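Local coordinates for protein aclacinomycin-N/aclacinomycin-A oxidase (Streptomyces galilaeus, PDB 2IPI) that oxidises the terminal sugar of aclacinomycin antibiotics in two successive steps, using a bicovalently bound FAD and molecular oxygen and releasing hydrogen peroxide, at residues D66-V69 / D70-Q74; W226-T229 / P230-G234. One frame throughout, in Å; residues are numbered along the deposited sequence.

Each contact joins directly consecutive segments and so closes no long loop; the two follow in series along the chain within the PCMH-type FAD-binding region. Contact 1 links successive turns of helix 65-78, which connects the parallel strands 58-61 and 82-85 as a beta-alpha-beta crossover, with strand 102-105 between them in the mixed four-stranded sheet. Much later the chain runs through strand 221-227, the central strand of the five-stranded antiparallel sheet, and contact 2 turns it into the loop toward strand 248-256. The contacts neither nest nor cross. Their nearest atoms are about 13 Å apart, yet strand 177-185 meets both: Val183 packs on the helix, Tyr178 on the strand end.

Contact 1: residues D66-V69 / D70-Q74; sequences DQVV and DAVNQ
With CG1 anti to the backbone N (chi1 165°), Val69 sets that methyl beside the side-chain amide of Asn73, whose CG lies anti to its own carbonyl carbon (chi1 -71°). The two side chains run side by side in the same direction, CG1 of Val69 lying 3.4 Å from ND2 of Asn73. Asparagine suits this edge because its other amide atom, OD1, accepts a bond from the backbone N of Ala191. On the neighbouring face of the helix, CG1 of Val68 meets CG2 of Val72 at 4.2 Å, two branched aliphatic groups that are both buried. These i to i+4 pairs are the ordinary consequence of an alpha helix, here 65-78, which packs on strands 177-185 and 191-197 of the five-stranded antiparallel sheet: Val68, Val69 and Val72 touch Val183, Val72 also reaches Val185, and Val69 and Val72 rest on Ala191. The backbone carries the i to i+4 bonds of the helix: Val72 N reaches Val68 O at 3.0 Å and an N-H...O angle of 174°, while Ala71, small and buried, bonds through its N to Gln67 O at 2.9 Å. Gln67 directs its side-chain amide elsewhere, NE2 to the carbonyl of Ala29 and OE1 to His63 ND1.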
loop_
_atom_site.group_PDB
_atom_site.type_symbol
_atom_site.label_atom_id
_atom_site.label_comp_id
_atom_site.label_asym_id
_atom_site.label_seq_id
_atom_site.Cartn_x
_atom_site.Cartn_y
_atom_site.Cartn_z
ATOM N N ASP A 66 -5.775 5.575 -26.022
ATOM C CA ASP A 66 -6.746 5.327 -27.092
ATOM C C ASP A 66 -6.947 3.826 -27.246
ATOM O O ASP A 66 -8.038 3.353 -27.568
ATOM C CB ASP A 66 -6.317 5.932 -28.427
ATOM C CG ASP A 66 -6.022 7.417 -28.372
ATOM O OD1 ASP A 66 -6.616 8.143 -27.547
ATOM O OD2 ASP A 66 -5.173 7.878 -29.165
ATOM N N GLN A 67 -5.862 3.077 -27.009
ATOM C CA GLN A 67 -5.967 1.612 -27.079
ATOM C C GLN A 67 -6.813 1.142 -25.907
ATOM O O GLN A 67 -7.600 0.197 -25.975
ATOM C CB GLN A 67 -4.588 0.948 -27.094
ATOM C CG GLN A 67 -3.739 1.375 -28.284
ATOM C CD GLN A 67 -2.447 0.623 -28.485
ATOM O OE1 GLN A 67 -2.226 -0.442 -27.907
ATOM N NE2 GLN A 67 -1.586 1.197 -29.327
ATOM N N VAL A 68 -6.681 1.861 -24.785
ATOM C CA VAL A 68 -7.463 1.447 -23.618
ATOM C C VAL A 68 -8.947 1.667 -23.916
ATOM O O VAL A 68 -9.771 0.803 -23.595
ATOM C CB VAL A 68 -7.055 2.158 -22.330
ATOM C CG1 VAL A 68 -7.889 1.606 -21.177
ATOM C CG2 VAL A 68 -5.578 1.991 -21.999
ATOM N N VAL A 69 -9.261 2.810 -24.546
ATOM C CA VAL A 69 -10.657 3.056 -24.936
ATOM C C VAL A 69 -11.197 1.920 -25.781
ATOM O O VAL A 69 -12.296 1.404 -25.549
ATOM C CB VAL A 69 -10.817 4.397 -25.668
ATOM C CG1 VAL A 69 -12.160 4.489 -26.384
ATOM C CG2 VAL A 69 -10.656 5.544 -24.675
ATOM N N ASP A 70 -10.433 1.484 -26.774
ATOM C CA ASP A 70 -10.826 0.431 -27.699
ATOM C C ASP A 70 -11.081 -0.870 -26.946
ATOM O O ASP A 70 -12.110 -1.511 -27.154
ATOM C CB ASP A 70 -9.739 0.343 -28.751
ATOM C CG ASP A 70 -9.627 -0.893 -29.590
ATOM O OD1 ASP A 70 -10.577 -1.700 -29.560
ATOM O OD2 ASP A 70 -8.589 -1.050 -30.276
ATOM N N ALA A 71 -10.147 -1.254 -26.088
ATOM C CA ALA A 71 -10.247 -2.496 -25.346
ATOM C C ALA A 71 -11.500 -2.551 -24.477
ATOM O O ALA A 71 -12.161 -3.594 -24.495
ATOM C CB ALA A 71 -9.016 -2.693 -24.466
ATOM N N VAL A 72 -11.766 -1.466 -23.768
ATOM C CA VAL A 72 -12.995 -1.368 -22.972
ATOM C C VAL A 72 -14.240 -1.543 -23.829
ATOM O O VAL A 72 -15.207 -2.271 -23.554
ATOM C CB VAL A 72 -13.084 -0.017 -22.262
ATOM C CG1 VAL A 72 -14.370 0.056 -21.438
ATOM C CG2 VAL A 72 -11.880 0.249 -21.361
ATOM N N ASN A 73 -14.236 -0.817 -24.949
ATOM C CA ASN A 73 -15.423 -0.897 -25.811
ATOM C C ASN A 73 -15.576 -2.319 -26.328
ATOM O O ASN A 73 -16.700 -2.840 -26.419
ATOM C CB ASN A 73 -15.356 0.111 -26.950
ATOM C CG ASN A 73 -15.529 1.544 -26.483
ATOM O OD1 ASN A 73 -16.297 1.865 -25.571
ATOM N ND2 ASN A 73 -14.780 2.434 -27.132
ATOM N N GLN A 74 -14.487 -3.004 -26.661
ATOM C CA GLN A 74 -14.614 -4.375 -27.171
ATOM C C GLN A 74 -15.101 -5.348 -26.113
ATOM O O GLN A 74 -15.866 -6.290 -26.360
ATOM C CB GLN A 74 -13.271 -4.818 -27.749
ATOM C CG GLN A 74 -12.926 -4.119 -29.070
ATOM C CD GLN A 74 -11.772 -4.810 -29.785
ATOM O OE1 GLN A 74 -11.658 -6.043 -29.778
ATOM N NE2 GLN A 74 -10.914 -4.015 -30.430
#

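Contact 2: residues W226-T229 / P230-G234; sequences WFRT and PGATG
An inverse gamma turn centred on Gly231 follows strand 221-227 and brings Ala232 back toward Arg228 and Thr229. Leaving the strand, the chain runs on extended through Arg228 and Thr229 and turns at Pro230 and Gly231. The turn is closed by a weak backbone bond from Ala232 N to Pro230 O, 3.0 Å long. Past the turn, the Ala232 side chain points toward 226-229 and meets Arg228: CD of Arg228 lies 3.5 Å from the methyl CB of Ala232, and CG of the same arginine is 4.2 Å from that CB. The aliphatic part of the arginine gets there because its chain is bent at chi2 (-117°) and again at chi3 (-76°), instead of running out straight. The methyl of alanine is a small apolar partner for the arginine's CD. Strand 221-227 is the middle strand of the five-stranded antiparallel sheet in the FAD-binding domain, and Arg228, just past its end, still bonds through its backbone to His176 while its guanidinium makes a cation-pi contact with Tyr178. Thr229 uses its two branches separately. CG2, anti to the backbone N, leans over the start of the turn, 3.6 Å from Gly231 N and 3.5 Å from Pro230 N; OG1 instead bonds to ND1 of His176, with a weak second link to the carbonyl of Leu240. Proline's ring restricts phi (here -52°), which suits the residue that begins the turn. Farther along, the carbonyls of Ala232 and Gly234 both accept NH1 of Arg119.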
loop_
_atom_site.group_PDB
_atom_site.type_symbol
_atom_site.label_atom_id
_atom_site.label_comp_id
_atom_site.label_asym_id
_atom_site.label_seq_id
_atom_site.Cartn_x
_atom_site.Cartn_y
_atom_site.Cartn_z
ATOM N N TRP A 226 0.039 12.398 -12.863
ATOM C CA TRP A 226 0.825 13.622 -12.806
ATOM C C TRP A 226 1.193 14.005 -11.387
ATOM O O TRP A 226 0.313 14.078 -10.533
ATOM C CB TRP A 226 0.146 14.793 -13.552
ATOM C CG TRP A 226 0.050 14.567 -15.043
ATOM C CD1 TRP A 226 -0.980 13.901 -15.653
ATOM C CD2 TRP A 226 0.928 14.968 -16.104
ATOM N NE1 TRP A 226 -0.778 13.861 -17.009
ATOM C CE2 TRP A 226 0.391 14.507 -17.321
ATOM C CE3 TRP A 226 2.141 15.656 -16.158
ATOM C CZ2 TRP A 226 0.992 14.714 -18.559
ATOM C CZ3 TRP A 226 2.743 15.867 -17.388
ATOM C CH2 TRP A 226 2.180 15.399 -18.588
ATOM N N PHE A 227 2.485 14.231 -11.137
ATOM C CA PHE A 227 2.924 14.627 -9.803
ATOM C C PHE A 227 3.592 15.996 -9.739
ATOM O O PHE A 227 4.406 16.337 -10.584
ATOM C CB PHE A 227 3.942 13.601 -9.233
ATOM C CG PHE A 227 3.225 12.272 -9.015
ATOM C CD1 PHE A 227 3.270 11.294 -9.988
ATOM C CD2 PHE A 227 2.513 12.067 -7.840
ATOM C CE1 PHE A 227 2.578 10.098 -9.829
ATOM C CE2 PHE A 227 1.830 10.868 -7.679
ATOM C CZ PHE A 227 1.869 9.897 -8.655
ATOM N N ARG A 228 3.232 16.715 -8.684
ATOM C CA ARG A 228 3.812 17.971 -8.287
ATOM C C ARG A 228 3.422 18.271 -6.847
ATOM O O ARG A 228 2.236 18.185 -6.508
ATOM C CB ARG A 228 3.324 19.093 -9.206
ATOM C CG ARG A 228 4.275 20.267 -9.337
ATOM C CD ARG A 228 3.650 21.541 -8.806
ATOM N NE ARG A 228 2.674 22.091 -9.741
ATOM C CZ ARG A 228 1.376 21.844 -9.773
ATOM N NH1 ARG A 228 0.825 21.008 -8.891
ATOM N NH2 ARG A 228 0.599 22.424 -10.685
ATOM N N THR A 229 4.395 18.635 -6.026
ATOM C CA THR A 229 4.073 19.052 -4.664
ATOM C C THR A 229 3.183 20.285 -4.686
ATOM O O THR A 229 3.571 21.279 -5.298
ATOM C CB THR A 229 5.348 19.326 -3.849
ATOM O OG1 THR A 229 6.157 18.137 -3.874
ATOM C CG2 THR A 229 4.992 19.631 -2.408
ATOM N N PRO A 230 2.019 20.248 -4.052
ATOM C CA PRO A 230 1.133 21.428 -4.009
ATOM C C PRO A 230 1.891 22.661 -3.535
ATOM O O PRO A 230 1.689 23.768 -4.045
ATOM C CB PRO A 230 0.042 21.012 -3.034
ATOM C CG PRO A 230 -0.020 19.517 -3.225
ATOM C CD PRO A 230 1.420 19.092 -3.350
ATOM N N GLY A 231 2.806 22.504 -2.575
ATOM C CA GLY A 231 3.674 23.662 -2.310
ATOM C C GLY A 231 4.842 23.649 -3.290
ATOM O O GLY A 231 5.946 23.307 -2.848
ATOM N N ALA A 232 4.652 23.997 -4.571
ATOM C CA ALA A 232 5.795 24.034 -5.491
ATOM C C ALA A 232 5.866 25.237 -6.425
ATOM O O ALA A 232 5.100 25.354 -7.385
ATOM C CB ALA A 232 5.749 22.732 -6.294
ATOM N N THR A 233 6.787 26.179 -6.226
ATOM C CA THR A 233 6.986 27.361 -7.057
ATOM C C THR A 233 8.002 27.191 -8.183
ATOM O O THR A 233 9.014 26.504 -8.060
ATOM C CB THR A 233 7.451 28.540 -6.175
ATOM O OG1 THR A 233 6.338 28.996 -5.383
ATOM C CG2 THR A 233 7.904 29.738 -6.990
ATOM N N GLY A 234 7.747 27.852 -9.313
ATOM C CA GLY A 234 8.691 27.962 -10.401
ATOM C C GLY A 234 8.668 26.884 -11.451
ATOM O O GLY A 234 7.854 25.966 -11.450
#